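Local coordinates for Mgp-operon protein 3 (Mycoplasma pneumoniae, PDB 6RJ1), which probably helps the bacterium attach to host cells as the adhesin P40/P90, possibly by binding sugars, at residues T849-V854 and Y865-G870; D927-I932 and S940-K945. All blocks are in the same frame, centred on the assembly; numbering follows the deposited sequence.

Contact 1 (T849-V854 and Y865-G870)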
loop_
_atom_site.group_PDB
_atom_site.type_symbol
_atom_site.label_atom_id
_atom_site.label_comp_id
_atom_site.label_asym_id
_atom_site.label_seq_id
_atom_site.Cartn_x
_atom_site.Cartn_y
_atom_site.Cartn_z
ATOM N N THR A 849 -10.586 5.941 4.755
ATOM C CA THR A 849 -9.444 6.865 4.780
ATOM C C THR A 849 -9.444 7.715 6.059
ATOM O O THR A 849 -8.447 8.381 6.343
ATOM C CB THR A 849 -9.431 7.777 3.528
ATOM O OG1 THR A 849 -10.409 8.824 3.651
ATOM C CG2 THR A 849 -9.626 7.018 2.231
ATOM N N THR A 850 -10.568 7.717 6.806
ATOM C CA THR A 850 -10.747 8.545 8.002
ATOM C C THR A 850 -10.425 7.838 9.328
ATOM O O THR A 850 -10.726 8.393 10.389
ATOM C CB THR A 850 -12.152 9.145 8.028
ATOM O OG1 THR A 850 -13.115 8.102 8.116
ATOM C CG2 THR A 850 -12.430 10.051 6.845
ATOM N N LEU A 851 -9.801 6.643 9.277
ATOM C CA LEU A 851 -9.454 5.894 10.482
ATOM C C LEU A 851 -8.547 6.699 11.397
ATOM O O LEU A 851 -7.472 7.136 10.983
ATOM C CB LEU A 851 -8.838 4.523 10.150
ATOM C CG LEU A 851 -8.378 3.686 11.353
ATOM C CD1 LEU A 851 -9.527 2.934 11.987
ATOM C CD2 LEU A 851 -7.309 2.737 10.955
ATOM N N LYS A 852 -9.001 6.931 12.632
ATOM C CA LYS A 852 -8.197 7.698 13.566
ATOM C C LYS A 852 -7.556 6.799 14.625
ATOM O O LYS A 852 -6.448 7.102 15.069
ATOM C CB LYS A 852 -8.981 8.893 14.151
ATOM C CG LYS A 852 -9.511 8.747 15.566
ATOM C CD LYS A 852 -8.987 9.873 16.436
ATOM C CE LYS A 852 -9.843 10.130 17.649
ATOM N NZ LYS A 852 -9.486 11.425 18.290
ATOM N N ASP A 853 -8.205 5.677 14.989
ATOM C CA ASP A 853 -7.654 4.804 16.020
ATOM C C ASP A 853 -8.061 3.336 15.914
ATOM O O ASP A 853 -9.164 3.020 15.468
ATOM C CB ASP A 853 -8.026 5.364 17.411
ATOM C CG ASP A 853 -7.601 4.494 18.572
ATOM O OD1 ASP A 853 -6.374 4.434 18.857
ATOM O OD2 ASP A 853 -8.484 3.847 19.176
ATOM N N VAL A 854 -7.151 2.440 16.329
ATOM C CA VAL A 854 -7.414 1.005 16.432
ATOM C C VAL A 854 -6.987 0.573 17.826
ATOM O O VAL A 854 -5.876 0.898 18.252
ATOM C CB VAL A 854 -6.780 0.095 15.351
ATOM C CG1 VAL A 854 -7.475 -1.258 15.335
ATOM C CG2 VAL A 854 -6.835 0.729 13.971
ATOM N N TYR A 865 -12.312 -0.118 15.868
ATOM C CA TYR A 865 -11.838 0.786 14.814
ATOM C C TYR A 865 -12.605 2.093 14.863
ATOM O O TYR A 865 -13.810 2.110 14.595
ATOM C CB TYR A 865 -11.978 0.131 13.436
ATOM C CG TYR A 865 -10.944 -0.933 13.159
ATOM C CD1 TYR A 865 -11.071 -2.216 13.696
ATOM C CD2 TYR A 865 -9.844 -0.669 12.347
ATOM C CE1 TYR A 865 -10.105 -3.197 13.461
ATOM C CE2 TYR A 865 -8.884 -1.645 12.089
ATOM C CZ TYR A 865 -9.016 -2.908 12.649
ATOM O OH TYR A 865 -8.064 -3.867 12.404
ATOM N N THR A 866 -11.913 3.178 15.238
ATOM C CA THR A 866 -12.505 4.503 15.339
ATOM C C THR A 866 -12.252 5.286 14.063
ATOM O O THR A 866 -11.118 5.387 13.604
ATOM C CB THR A 866 -12.046 5.207 16.617
ATOM O OG1 THR A 866 -12.301 4.350 17.735
ATOM C CG2 THR A 866 -12.743 6.539 16.833
ATOM N N PHE A 867 -13.326 5.817 13.486
ATOM C CA PHE A 867 -13.299 6.610 12.260
ATOM C C PHE A 867 -13.769 8.025 12.552
ATOM O O PHE A 867 -14.858 8.216 13.093
ATOM C CB PHE A 867 -14.200 5.960 11.205
ATOM C CG PHE A 867 -13.632 4.660 10.690
ATOM C CD1 PHE A 867 -12.772 4.646 9.596
ATOM C CD2 PHE A 867 -13.957 3.449 11.297
ATOM C CE1 PHE A 867 -12.240 3.449 9.123
ATOM C CE2 PHE A 867 -13.420 2.254 10.820
ATOM C CZ PHE A 867 -12.554 2.267 9.748
ATOM N N ASP A 868 -12.957 9.011 12.183
ATOM C CA ASP A 868 -13.216 10.426 12.419
ATOM C C ASP A 868 -13.472 11.130 11.089
ATOM O O ASP A 868 -12.580 11.160 10.247
ATOM C CB ASP A 868 -11.986 11.034 13.126
ATOM C CG ASP A 868 -12.157 12.371 13.824
ATOM O OD1 ASP A 868 -13.011 13.178 13.375
ATOM O OD2 ASP A 868 -11.414 12.625 14.806
ATOM N N ASN A 869 -14.679 11.712 10.904
ATOM C CA ASN A 869 -15.066 12.461 9.697
ATOM C C ASN A 869 -14.224 13.729 9.449
ATOM O O ASN A 869 -14.137 14.182 8.308
ATOM C CB ASN A 869 -16.557 12.787 9.716
ATOM C CG ASN A 869 -17.460 11.596 9.472
ATOM O OD1 ASN A 869 -17.023 10.509 9.072
ATOM N ND2 ASN A 869 -18.750 11.776 9.702
ATOM N N GLY A 870 -13.589 14.255 10.504
ATOM C CA GLY A 870 -12.710 15.420 10.447
ATOM C C GLY A 870 -11.406 15.152 9.718
ATOM O O GLY A 870 -10.689 16.087 9.342
#
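V854 lays its CG1 methyl over the centre of the Y865 ring, 3.5 Å from the centroid and only 14° off the ring normal, a close CH-pi contact. That branch lies anti to the backbone N (chi1 -163°), while CG2 reaches the CD2–CE2 side of the same ring. L851 works between two aromatics: its CD1 sits over one face of F867, 4.0 Å from the centroid and displaced toward the rim, and also meets the edge of Y865, with CD1 to Y865 CD2 at 3.6 Å. Branched aliphatics suit this side of the hairpin, because their methyls can cover flat rings. At the edge of the F867 ring comes OG1 of T850, hydrogen-bonded to D847 O.

The opposite side is more polar. D853 CB lies beside T866 CB, K852 and T866 run side by side, and the lysine's CB packs on CB of D868; its NZ, 4.2 Å from D868 OD2 and beyond salt-bridge range, makes a weak hydrogen bond to T930 O. D868 OD1 accepts from G870 N in an Asx turn at the strand's end.

The backbones form a classic beta bulge: T866 O accepts from K852 N at 2.8 Å and from D853 N at 3.2 Å, both on one face of its carbonyl plane. Bonds from T866 N to D853 O (2.8 Å) and D868 N to T850 O (2.9 Å) flank it. The hairpin is extended beyond Y865 and F867 by strand 888-896. V802 and L804 of strand 799-805 pack against its aromatic side, and strand 928-933 meets K852 and T866 on the other.

Contact 2 (D927-I932 and S940-K945); sequences DDLTGI and SAVITK
The backbone amide of K945 donates to D928 O, with K945 N to D928 O at 2.7 Å and the donor nearly in line with the carbonyl; D928 N returns a longer bond to K945 O, completing a hydrogen-bonded antiparallel pair. Further along, T930 N gives its hydrogen to I943 O from well above the carbonyl plane, 44° out of it, while I943 N bonds to G931 O. T930 and G931 thus both face I943, a classic beta bulge. Glycine is apt in the second place, since its phi of 155° is a backbone value that residues with a side chain seldom adopt.

The CB of T930 is directed at the partner strand and rests 3.7 Å from I943 CB. Its OG1 lies across the aliphatic part of K945, with OG1 to K945 CG at 3.3 Å. The lysine, bent at chi3 (-83°), also brings CE beside this oxygen, so its methylenes line one side of the hydroxyl in van der Waals packing.

L929, V942 and I932 make the apolar side. CD1 of L929 meets CG1 of V942 at 3.6 Å, the two side chains crossing at about a right angle, whereas I932 runs alongside V942 with CG1 and CG2 near its CG2 methyl. At the end of the pair, the CG2 methyl of T944 sits against the carboxylate carbon of D927.

Strand 928-933 is an outer strand of its four-stranded antiparallel sheet, and strand 952-959 flanks 939-945. The L929–V942 side packs on Y888 and V890 of strand 888-896, while T21 touches A941 and I943.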
loop_
_atom_site.group_PDB
_atom_site.type_symbol
_atom_site.label_atom_id
_atom_site.label_comp_id
_atom_site.label_asym_id
_atom_site.label_seq_id
_atom_site.Cartn_x
_atom_site.Cartn_y
_atom_site.Cartn_z
ATOM N N ASP A 927 -20.955 15.726 15.483
ATOM C CA ASP A 927 -19.951 16.192 16.437
ATOM C C ASP A 927 -18.507 15.814 16.146
ATOM O O ASP A 927 -18.249 14.846 15.439
ATOM C CB ASP A 927 -20.330 15.713 17.845
ATOM C CG ASP A 927 -21.446 16.498 18.507
ATOM O OD1 ASP A 927 -21.446 17.749 18.396
ATOM O OD2 ASP A 927 -22.296 15.868 19.169
ATOM N N ASP A 928 -17.562 16.573 16.728
ATOM C CA ASP A 928 -16.130 16.313 16.585
ATOM C C ASP A 928 -15.641 15.491 17.758
ATOM O O ASP A 928 -15.787 15.900 18.900
ATOM C CB ASP A 928 -15.336 17.615 16.428
ATOM C CG ASP A 928 -15.625 18.313 15.115
ATOM O OD1 ASP A 928 -15.356 17.704 14.042
ATOM O OD2 ASP A 928 -16.121 19.463 15.153
ATOM N N LEU A 929 -15.093 14.314 17.472
ATOM C CA LEU A 929 -14.640 13.375 18.482
ATOM C C LEU A 929 -13.264 13.685 19.100
ATOM O O LEU A 929 -12.273 13.831 18.377
ATOM C CB LEU A 929 -14.666 11.970 17.878
ATOM C CG LEU A 929 -14.190 10.835 18.758
ATOM C CD1 LEU A 929 -15.298 10.325 19.655
ATOM C CD2 LEU A 929 -13.652 9.735 17.917
ATOM N N THR A 930 -13.209 13.732 20.452
ATOM C CA THR A 930 -11.969 13.911 21.226
ATOM C C THR A 930 -11.321 12.523 21.409
ATOM O O THR A 930 -10.093 12.385 21.366
ATOM C CB THR A 930 -12.273 14.590 22.566
ATOM O OG1 THR A 930 -12.928 15.828 22.319
ATOM C CG2 THR A 930 -11.036 14.826 23.410
ATOM N N GLY A 931 -12.171 11.521 21.595
ATOM C CA GLY A 931 -11.771 10.135 21.769
ATOM C C GLY A 931 -12.798 9.323 22.523
ATOM O O GLY A 931 -13.836 9.836 22.943
ATOM N N ILE A 932 -12.499 8.034 22.682
ATOM C CA ILE A 932 -13.336 7.063 23.386
ATOM C C ILE A 932 -12.530 6.391 24.508
ATOM O O ILE A 932 -11.433 5.878 24.267
ATOM C CB ILE A 932 -13.979 6.034 22.397
ATOM C CG1 ILE A 932 -14.816 6.754 21.317
ATOM C CG2 ILE A 932 -14.834 4.982 23.143
ATOM C CD1 ILE A 932 -14.913 6.081 20.058
ATOM N N SER A 940 -18.364 2.339 28.083
ATOM C CA SER A 940 -17.417 3.177 27.366
ATOM C C SER A 940 -17.929 4.609 27.283
ATOM O O SER A 940 -19.138 4.832 27.209
ATOM C CB SER A 940 -17.128 2.614 25.980
ATOM O OG SER A 940 -16.491 1.353 26.089
ATOM N N ALA A 941 -17.002 5.577 27.340
ATOM C CA ALA A 941 -17.305 7.005 27.273
ATOM C C ALA A 941 -16.804 7.594 25.963
ATOM O O ALA A 941 -15.699 7.279 25.523
ATOM C CB ALA A 941 -16.678 7.732 28.442
ATOM N N VAL A 942 -17.636 8.426 25.328
ATOM C CA VAL A 942 -17.348 9.056 24.040
ATOM C C VAL A 942 -17.280 10.585 24.232
ATOM O O VAL A 942 -18.306 11.238 24.454
ATOM C CB VAL A 942 -18.376 8.578 22.972
ATOM C CG1 VAL A 942 -18.137 9.226 21.615
ATOM C CG2 VAL A 942 -18.358 7.061 22.846
ATOM N N ILE A 943 -16.045 11.127 24.208
ATOM C CA ILE A 943 -15.749 12.554 24.389
ATOM C C ILE A 943 -15.920 13.291 23.057
ATOM O O ILE A 943 -15.407 12.856 22.024
ATOM C CB ILE A 943 -14.370 12.859 25.053
ATOM C CG1 ILE A 943 -13.864 11.735 26.030
ATOM C CG2 ILE A 943 -14.375 14.225 25.716
ATOM C CD1 ILE A 943 -14.715 11.290 27.245
ATOM N N THR A 944 -16.620 14.429 23.108
ATOM C CA THR A 944 -16.996 15.220 21.949
ATOM C C THR A 944 -16.769 16.734 22.158
ATOM O O THR A 944 -16.873 17.241 23.272
ATOM C CB THR A 944 -18.452 14.824 21.598
ATOM O OG1 THR A 944 -18.429 13.877 20.529
ATOM C CG2 THR A 944 -19.367 16.002 21.281
ATOM N N LYS A 945 -16.474 17.431 21.053
ATOM C CA LYS A 945 -16.267 18.871 20.940
ATOM C C LYS A 945 -17.304 19.449 19.967
ATOM O O LYS A 945 -17.762 18.764 19.047
ATOM C CB LYS A 945 -14.867 19.171 20.386
ATOM C CG LYS A 945 -13.715 18.888 21.339
ATOM C CD LYS A 945 -12.346 19.097 20.668
ATOM C CE LYS A 945 -11.860 17.914 19.854
ATOM N NZ LYS A 945 -10.466 18.114 19.379
#

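In the fold
Contacts 1 and 2 are two beta hairpins in series along the chain, separated by strands 888-896, 914-920 and 922-924, and their centres stand about 12 Å apart on the same side of the chain's centre. They belong to different antiparallel sheets that face each other: T866 CG2 of contact 1 packs on L929 CD2 of contact 2 at 3.5 Å. A weak polar link joins them as well, K852 NZ to T930 O at 3.3 Å, so a residue of one bulge reaches a carbonyl of the other. Strand 888-896 is a common neighbour of both hairpins. The arrangement is structural packing between sheets.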